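Local coordinates for protein probable glucarate dehydratase (Mycobacterium smegmatis str. MC2 155, PDB 3VDG) that probably acts as a sugar-acid dehydratase of the enolase superfamily, perhaps on glucarate, removing water at a metal site in a barrel domain, at residues Thr75-Thr79 against Val80-Arg84; Ala247-Thr250 against Pro251-Val255; Ile350-Ala353 against Ala354-Leu358. One frame throughout, in Å; residues are numbered along the deposited sequence.

Contact 1: residues Thr75-Thr79 against Val80-Arg84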
loop_
_atom_site.group_PDB
_atom_site.type_symbol
_atom_site.label_atom_id
_atom_site.label_comp_id
_atom_site.label_asym_id
_atom_site.label_seq_id
_atom_site.Cartn_x
_atom_site.Cartn_y
_atom_site.Cartn_z
ATOM N N THR A 75 -13.008 16.687 -8.006
ATOM C CA THR A 75 -13.304 15.535 -8.848
ATOM C C THR A 75 -14.043 16.000 -10.108
ATOM O O THR A 75 -14.153 17.213 -10.361
ATOM C CB THR A 75 -14.147 14.522 -8.029
ATOM O OG1 THR A 75 -14.423 13.348 -8.807
ATOM C CG2 THR A 75 -15.449 15.153 -7.598
ATOM N N TYR A 76 -14.537 15.056 -10.898
ATOM C CA TYR A 76 -15.324 15.370 -12.107
ATOM C C TYR A 76 -16.685 15.958 -11.739
ATOM O O TYR A 76 -17.090 15.913 -10.580
ATOM C CB TYR A 76 -15.518 14.082 -12.944
ATOM C CG TYR A 76 -14.264 13.220 -12.975
ATOM C CD1 TYR A 76 -13.152 13.612 -13.728
ATOM C CD2 TYR A 76 -14.176 12.045 -12.216
ATOM C CE1 TYR A 76 -11.973 12.845 -13.743
ATOM C CE2 TYR A 76 -13.007 11.275 -12.210
ATOM C CZ TYR A 76 -11.913 11.676 -12.975
ATOM O OH TYR A 76 -10.754 10.930 -12.986
ATOM N N ALA A 77 -17.417 16.470 -12.729
ATOM C CA ALA A 77 -18.734 17.061 -12.459
ATOM C C ALA A 77 -19.852 16.614 -13.390
ATOM O O ALA A 77 -20.875 17.292 -13.487
ATOM C CB ALA A 77 -18.650 18.578 -12.461
ATOM N N ASP A 78 -19.685 15.485 -14.066
ATOM C CA ASP A 78 -20.806 14.953 -14.853
ATOM C C ASP A 78 -22.054 14.775 -13.983
ATOM O O ASP A 78 -21.951 14.513 -12.794
ATOM C CB ASP A 78 -20.441 13.623 -15.517
ATOM C CG ASP A 78 -19.452 13.786 -16.682
ATOM O OD1 ASP A 78 -18.864 14.883 -16.866
ATOM O OD2 ASP A 78 -19.258 12.794 -17.421
ATOM N N THR A 79 -23.234 14.897 -14.589
ATOM C CA THR A 79 -24.516 14.741 -13.887
ATOM C C THR A 79 -24.611 13.538 -12.941
ATOM O O THR A 79 -24.930 13.674 -11.755
ATOM C CB THR A 79 -25.668 14.648 -14.913
ATOM O OG1 THR A 79 -25.681 15.850 -15.693
ATOM C CG2 THR A 79 -27.010 14.474 -14.214
ATOM N N VAL A 80 -24.359 12.353 -13.470
ATOM C CA VAL A 80 -24.515 11.134 -12.674
ATOM C C VAL A 80 -23.476 11.092 -11.533
ATOM O O VAL A 80 -23.755 10.598 -10.445
ATOM C CB VAL A 80 -24.421 9.886 -13.573
ATOM C CG1 VAL A 80 -23.102 9.880 -14.337
ATOM C CG2 VAL A 80 -24.559 8.613 -12.753
ATOM N N HIS A 81 -22.281 11.628 -11.776
ATOM C CA HIS A 81 -21.255 11.694 -10.729
ATOM C C HIS A 81 -21.679 12.610 -9.599
ATOM O O HIS A 81 -21.481 12.293 -8.436
ATOM C CB HIS A 81 -19.911 12.151 -11.325
ATOM C CG HIS A 81 -18.712 11.916 -10.416
ATOM N ND1 HIS A 81 -18.378 10.698 -9.954
ATOM C CD2 HIS A 81 -17.732 12.800 -9.940
ATOM C CE1 HIS A 81 -17.252 10.791 -9.195
ATOM N NE2 HIS A 81 -16.865 12.081 -9.185
ATOM N N LEU A 82 -22.260 13.763 -9.918
ATOM C CA LEU A 82 -22.772 14.669 -8.874
ATOM C C LEU A 82 -23.811 14.006 -7.964
ATOM O O LEU A 82 -23.823 14.223 -6.736
ATOM C CB LEU A 82 -23.373 15.937 -9.490
ATOM C CG LEU A 82 -22.398 16.875 -10.194
ATOM C CD1 LEU A 82 -23.157 18.087 -10.714
ATOM C CD2 LEU A 82 -21.284 17.312 -9.250
ATOM N N GLU A 83 -24.697 13.223 -8.561
ATOM C CA GLU A 83 -25.683 12.445 -7.800
ATOM C C GLU A 83 -25.000 11.423 -6.910
ATOM O O GLU A 83 -25.403 11.220 -5.762
ATOM C CB GLU A 83 -26.627 11.691 -8.742
ATOM C CG GLU A 83 -27.468 12.597 -9.625
ATOM C CD GLU A 83 -28.278 11.830 -10.659
ATOM O OE1 GLU A 83 -28.163 10.586 -10.722
ATOM O OE2 GLU A 83 -29.033 12.479 -11.414
ATOM N N ARG A 84 -23.992 10.738 -7.441
ATOM C CA ARG A 84 -23.259 9.774 -6.616
ATOM C C ARG A 84 -22.533 10.464 -5.468
ATOM O O ARG A 84 -22.488 9.938 -4.352
ATOM C CB ARG A 84 -22.260 8.968 -7.458
ATOM C CG ARG A 84 -22.962 7.911 -8.315
ATOM C CD ARG A 84 -22.053 7.428 -9.435
ATOM N NE ARG A 84 -22.720 6.431 -10.275
ATOM C CZ ARG A 84 -22.275 6.031 -11.463
ATOM N NH1 ARG A 84 -21.151 6.529 -11.966
ATOM N NH2 ARG A 84 -22.949 5.120 -12.146
#

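Contact 2: residues Ala247-Thr250 against Pro251-Val255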
loop_
_atom_site.group_PDB
_atom_site.type_symbol
_atom_site.label_atom_id
_atom_site.label_comp_id
_atom_site.label_asym_id
_atom_site.label_seq_id
_atom_site.Cartn_x
_atom_site.Cartn_y
_atom_site.Cartn_z
ATOM N N ALA A 247 -4.712 5.138 -27.971
ATOM C CA ALA A 247 -5.113 3.888 -28.626
ATOM C C ALA A 247 -5.618 4.074 -30.054
ATOM O O ALA A 247 -6.416 3.262 -30.549
ATOM C CB ALA A 247 -6.162 3.142 -27.796
ATOM N N ALA A 248 -5.136 5.101 -30.740
ATOM C CA ALA A 248 -5.605 5.357 -32.121
ATOM C C ALA A 248 -5.008 4.436 -33.181
ATOM O O ALA A 248 -5.366 4.562 -34.352
ATOM C CB ALA A 248 -5.366 6.810 -32.512
ATOM N N TRP A 249 -4.082 3.549 -32.797
ATOM C CA TRP A 249 -3.367 2.721 -33.790
ATOM C C TRP A 249 -3.590 1.255 -33.621
ATOM O O TRP A 249 -3.838 0.777 -32.515
ATOM C CB TRP A 249 -1.863 2.946 -33.735
ATOM C CG TRP A 249 -1.447 4.384 -33.780
ATOM C CD1 TRP A 249 -2.033 5.428 -34.496
ATOM C CD2 TRP A 249 -0.293 4.975 -33.107
ATOM N NE1 TRP A 249 -1.358 6.608 -34.276
ATOM C CE2 TRP A 249 -0.290 6.393 -33.461
ATOM C CE3 TRP A 249 0.703 4.483 -32.264
ATOM C CZ2 TRP A 249 0.674 7.264 -32.978
ATOM C CZ3 TRP A 249 1.668 5.380 -31.780
ATOM C CH2 TRP A 249 1.646 6.727 -32.120
ATOM N N THR A 250 -3.467 0.512 -34.715
ATOM C CA THR A 250 -3.462 -0.949 -34.624
ATOM C C THR A 250 -2.108 -1.387 -34.071
ATOM O O THR A 250 -1.157 -0.586 -34.014
ATOM C CB THR A 250 -3.594 -1.595 -36.003
ATOM O OG1 THR A 250 -2.454 -1.238 -36.783
ATOM C CG2 THR A 250 -4.864 -1.138 -36.711
ATOM N N PRO A 251 -2.003 -2.654 -33.653
ATOM C CA PRO A 251 -0.704 -3.036 -33.129
ATOM C C PRO A 251 0.392 -2.973 -34.189
ATOM O O PRO A 251 1.533 -2.627 -33.865
ATOM C CB PRO A 251 -0.934 -4.469 -32.633
ATOM C CG PRO A 251 -2.397 -4.510 -32.296
ATOM C CD PRO A 251 -3.032 -3.682 -33.391
ATOM N N GLN A 252 0.056 -3.273 -35.445
ATOM C CA GLN A 252 1.060 -3.270 -36.526
ATOM C C GLN A 252 1.555 -1.856 -36.793
ATOM O O GLN A 252 2.741 -1.611 -36.992
ATOM C CB GLN A 252 0.493 -3.898 -37.824
ATOM C CG GLN A 252 0.101 -5.375 -37.686
ATOM C CD GLN A 252 -1.037 -5.608 -36.687
ATOM O OE1 GLN A 252 -2.013 -4.848 -36.630
ATOM N NE2 GLN A 252 -0.911 -6.661 -35.891
ATOM N N THR A 253 0.637 -0.907 -36.798
ATOM C CA THR A 253 1.018 0.478 -36.974
ATOM C C THR A 253 1.868 0.959 -35.779
ATOM O O THR A 253 2.830 1.709 -35.952
ATOM C CB THR A 253 -0.234 1.351 -37.163
ATOM O OG1 THR A 253 -0.872 1.001 -38.407
ATOM C CG2 THR A 253 0.112 2.832 -37.150
ATOM N N SER A 254 1.509 0.516 -34.571
ATOM C CA SER A 254 2.209 0.952 -33.350
ATOM C C SER A 254 3.669 0.524 -33.390
ATOM O O SER A 254 4.566 1.268 -32.974
ATOM C CB SER A 254 1.542 0.328 -32.117
ATOM O OG SER A 254 0.187 0.763 -32.024
ATOM N N VAL A 255 3.893 -0.697 -33.859
ATOM C CA VAL A 255 5.235 -1.262 -33.907
ATOM C C VAL A 255 6.093 -0.456 -34.890
ATOM O O VAL A 255 7.273 -0.225 -34.643
ATOM C CB VAL A 255 5.201 -2.767 -34.253
ATOM C CG1 VAL A 255 6.586 -3.263 -34.653
ATOM C CG2 VAL A 255 4.640 -3.584 -33.096
#

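Contact 3: residues Ile350-Ala353 against Ala354-Leu358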
loop_
_atom_site.group_PDB
_atom_site.type_symbol
_atom_site.label_atom_id
_atom_site.label_comp_id
_atom_site.label_asym_id
_atom_site.label_seq_id
_atom_site.Cartn_x
_atom_site.Cartn_y
_atom_site.Cartn_z
ATOM N N ILE A 350 -6.891 22.382 -6.064
ATOM C CA ILE A 350 -7.080 21.343 -5.052
ATOM C C ILE A 350 -6.471 20.034 -5.558
ATOM O O ILE A 350 -5.647 19.395 -4.873
ATOM C CB ILE A 350 -8.576 21.162 -4.728
ATOM C CG1 ILE A 350 -9.152 22.453 -4.120
ATOM C CG2 ILE A 350 -8.763 19.949 -3.811
ATOM C CD1 ILE A 350 -10.674 22.496 -4.068
ATOM N N SER A 351 -6.866 19.628 -6.768
ATOM C CA SER A 351 -6.236 18.466 -7.401
ATOM C C SER A 351 -4.728 18.652 -7.495
ATOM O O SER A 351 -3.957 17.714 -7.268
ATOM C CB SER A 351 -6.814 18.227 -8.808
ATOM O OG SER A 351 -8.118 17.658 -8.730
ATOM N N LEU A 352 -4.288 19.854 -7.858
ATOM C CA LEU A 352 -2.848 20.027 -8.043
ATOM C C LEU A 352 -2.132 19.801 -6.700
ATOM O O LEU A 352 -1.106 19.108 -6.629
ATOM C CB LEU A 352 -2.519 21.417 -8.605
ATOM C CG LEU A 352 -1.018 21.692 -8.819
ATOM C CD1 LEU A 352 -0.385 20.678 -9.769
ATOM C CD2 LEU A 352 -0.812 23.108 -9.341
ATOM N N ALA A 353 -2.671 20.372 -5.628
ATOM C CA ALA A 353 -2.031 20.195 -4.319
ATOM C C ALA A 353 -1.981 18.709 -3.960
ATOM O O ALA A 353 -0.968 18.204 -3.463
ATOM C CB ALA A 353 -2.780 20.978 -3.242
ATOM N N ALA A 354 -3.084 18.004 -4.187
ATOM C CA ALA A 354 -3.130 16.593 -3.824
ATOM C C ALA A 354 -2.109 15.778 -4.641
ATOM O O ALA A 354 -1.434 14.903 -4.097
ATOM C CB ALA A 354 -4.543 16.058 -4.007
ATOM N N MET A 355 -2.007 16.073 -5.938
ATOM C CA MET A 355 -1.046 15.430 -6.830
ATOM C C MET A 355 0.373 15.688 -6.323
ATOM O O MET A 355 1.213 14.800 -6.321
ATOM C CB MET A 355 -1.189 15.970 -8.285
ATOM C CG MET A 355 -2.521 15.648 -8.994
ATOM S SD MET A 355 -2.886 16.743 -10.411
ATOM C CE MET A 355 -1.712 16.091 -11.603
ATOM N N VAL A 356 0.645 16.911 -5.884
ATOM C CA VAL A 356 1.992 17.253 -5.453
ATOM C C VAL A 356 2.348 16.513 -4.146
ATOM O O VAL A 356 3.416 15.943 -4.035
ATOM C CB VAL A 356 2.168 18.783 -5.298
ATOM C CG1 VAL A 356 3.463 19.096 -4.549
ATOM C CG2 VAL A 356 2.127 19.460 -6.671
ATOM N N HIS A 357 1.445 16.485 -3.171
ATOM C CA HIS A 357 1.744 15.750 -1.929
ATOM C C HIS A 357 1.958 14.276 -2.184
ATOM O O HIS A 357 2.864 13.661 -1.618
ATOM C CB HIS A 357 0.651 15.945 -0.878
ATOM C CG HIS A 357 0.730 17.266 -0.152
ATOM N ND1 HIS A 357 1.624 17.502 0.836
ATOM C CD2 HIS A 357 -0.028 18.429 -0.285
ATOM C CE1 HIS A 357 1.458 18.763 1.296
ATOM N NE2 HIS A 357 0.440 19.325 0.617
ATOM N N LEU A 358 1.120 13.694 -3.028
ATOM C CA LEU A 358 1.253 12.288 -3.405
ATOM C C LEU A 358 2.603 12.005 -4.072
ATOM O O LEU A 358 3.356 11.137 -3.632
ATOM C CB LEU A 358 0.099 11.883 -4.340
ATOM C CG LEU A 358 0.191 10.482 -4.969
ATOM C CD1 LEU A 358 0.238 9.396 -3.880
ATOM C CD2 LEU A 358 -0.987 10.255 -5.929
#

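Contact 1: residues Thr75-Thr79 against Val80-Arg84
H81 and T75 meet because both side chains swing away from their own backbone nitrogens. H81 has CG anti to N (chi1 -165°), which carries the imidazole back from the helix toward the end of strand 70-75. T75 places its hydroxyl anti to N as well. The two side chains come from opposite directions, and H81 NE2 donates to T75 OG1 at 2.8 Å. The hydroxyl sits at the ring edge, tilted 18° from the imidazole plane. The bond helps hold the rotation of the ring. T75 CG2 packs beside the same nitrogen, 3.7 Å from H81 NE2.

The carbonyl oxygen of Y76 lies in the plane of the imidazole, 3.2 Å from H81 CD2. This oxygen is buried and has no hydrogen-bond partner. The Y76 ring meets the imidazole obliquely, with the planes at 58°. Y76 CD2 lies over one imidazole face. Beyond this pair, Y76 packs on H318 and Y319, while H81 rests on V135 of helix 131-151.

On the next residue of the helix, L82 reaches back to the loop. Its CG lies 3.7 Å from A77 O, and its CD2 makes a looser apolar contact with A77 CB. The first turn is then closed by backbone bonds. L82 N donates to D78 O at 3.0 Å, and E83 N donates to T79 O at 3.2 Å. The E83 chain runs alongside T79, pointing the same way.

D78 holds the N-cap position, yet its carboxylate does not cap the helix. It binds the backbone nitrogens of G121 and R425 instead. The arrangement is a strand-to-helix connection, in which helix 79-92 follows the three-stranded antiparallel sheet of an enolase-type N-terminal region.

Contact 2: residues Ala247-Thr250 against Pro251-Val255
T250 and T253 cross obliquely at the start of helix 251-260, and their orientation sets up the cap. T250 OG1 stands between its own backbone N and carbonyl carbon (chi1 63°), which turns it over the first helical turn. There it accepts from T253 N at 3.1 Å, with a nearly straight N-H...O angle of 165°. This is an N-cap bond. The T253 hydroxyl comes close to T250 OG1, but its firm partner is the carbonyl oxygen of W445, the last residue of the chain.

S254 turns back on the same turn. Its OG donates to T250 O at 2.8 Å, approaching from above the carbonyl plane, 41° out of it. S254 N also donates to T250 O, at 2.9 Å. One carbonyl oxygen is thus gripped twice by one residue, through its backbone and its hydroxyl.

W249 lies across T253 at about a right angle. T253 CG2 is 3.9 Å from W249 CB and meets the indole obliquely. S254 OG comes to the edge of the indole, near its plane, with W249 CB 3.4 Å away. Past these two residues, the indole packs on P222 and E225 of helix 222-235.

P251 opens the helix. Q252 bends at chi2, which brings OE1 to 3.6 Å from T250 OG1. P251 and S254 also touch V281 of helix 275-284.

Residues 247-250 form the loop from strand 241-244, which carries the sodium ligand D244, into helix 251-260, one beta-to-alpha step of the barrel. The chemistry is that of a helix start in which several polar groups are met within one turn. Proline has no N-H to satisfy, the T250 hydroxyl serves the N-H of T253, and the S254 hydroxyl gives T250 O a second donor.

Contact 3: residues Ile350-Ala353 against Ala354-Leu358
M355 N donates to S351 O at 2.9 Å, and V356 N donates to L352 O at the same length. A354 N to I350 O and H357 N to A353 O complete the set, each at 3.0 Å. All four are i to i+4 bonds of helix 349-360. The H357 bond is close to straight, with an N-H...O angle of 169°.

Two polar side chains bond to other parts of the fold. S351 OG is hydrogen-bonded to NE2 of H318 and to NH2 of R58, and S351 N binds a carboxylate oxygen of E74. H357 NE2 bonds to the carbonyl oxygen of L401. That bond helps fix the imidazole, whose CD2 passes 3.3 Å from A353 O.

Side-chain carbons and sulfur then pack back along the helix. M355 has CG anti to its carbonyl carbon (chi1 -65°), which sends the chain back over the preceding turn. Its CG lies 3.1 Å from S351 O and its SD 3.5 Å from the same oxygen. V356 does likewise with one branch, as CG2 sits 3.3 Å from L352 O.

The apolar pair of the contact is L352 with V356. The side chains pass each other at a slant, and L352 CD1 meets V356 CG2 at 4.2 Å. Both also pack on F169, so this face of the helix lies against strand 166-174. A354 turns to L323 of helix 323-336. I350 touches L72 and E74 of strand 70-75.

Every residue that takes part is buried. This is a regular alpha-helix that follows strand 339-342 and is set between strand 166-174, helix 323-336 and strand 70-75 of the N-terminal sheet. Such a setting fits the modified beta/alpha barrel of the enolase superfamily.

How the contacts relate
Contacts 1 and 3 are neighbours, with centres 20 Å apart and nearest atoms about 5 Å apart. H318 joins them without belonging to either: it packs against Y76 of contact 1 and bonds to S351 of contact 3. Contact 2 stands apart. Its centre is 33 Å from each of the others, and it lies on the opposite side of the chain's centre from contact 3. The sodium ion, held by D244, E269 and N292, lies between these regions. The side chains of Y76, W249 and M355 each lie about 12 Å from it, so none of the three supplies a ligand, and each stands well back from the metal.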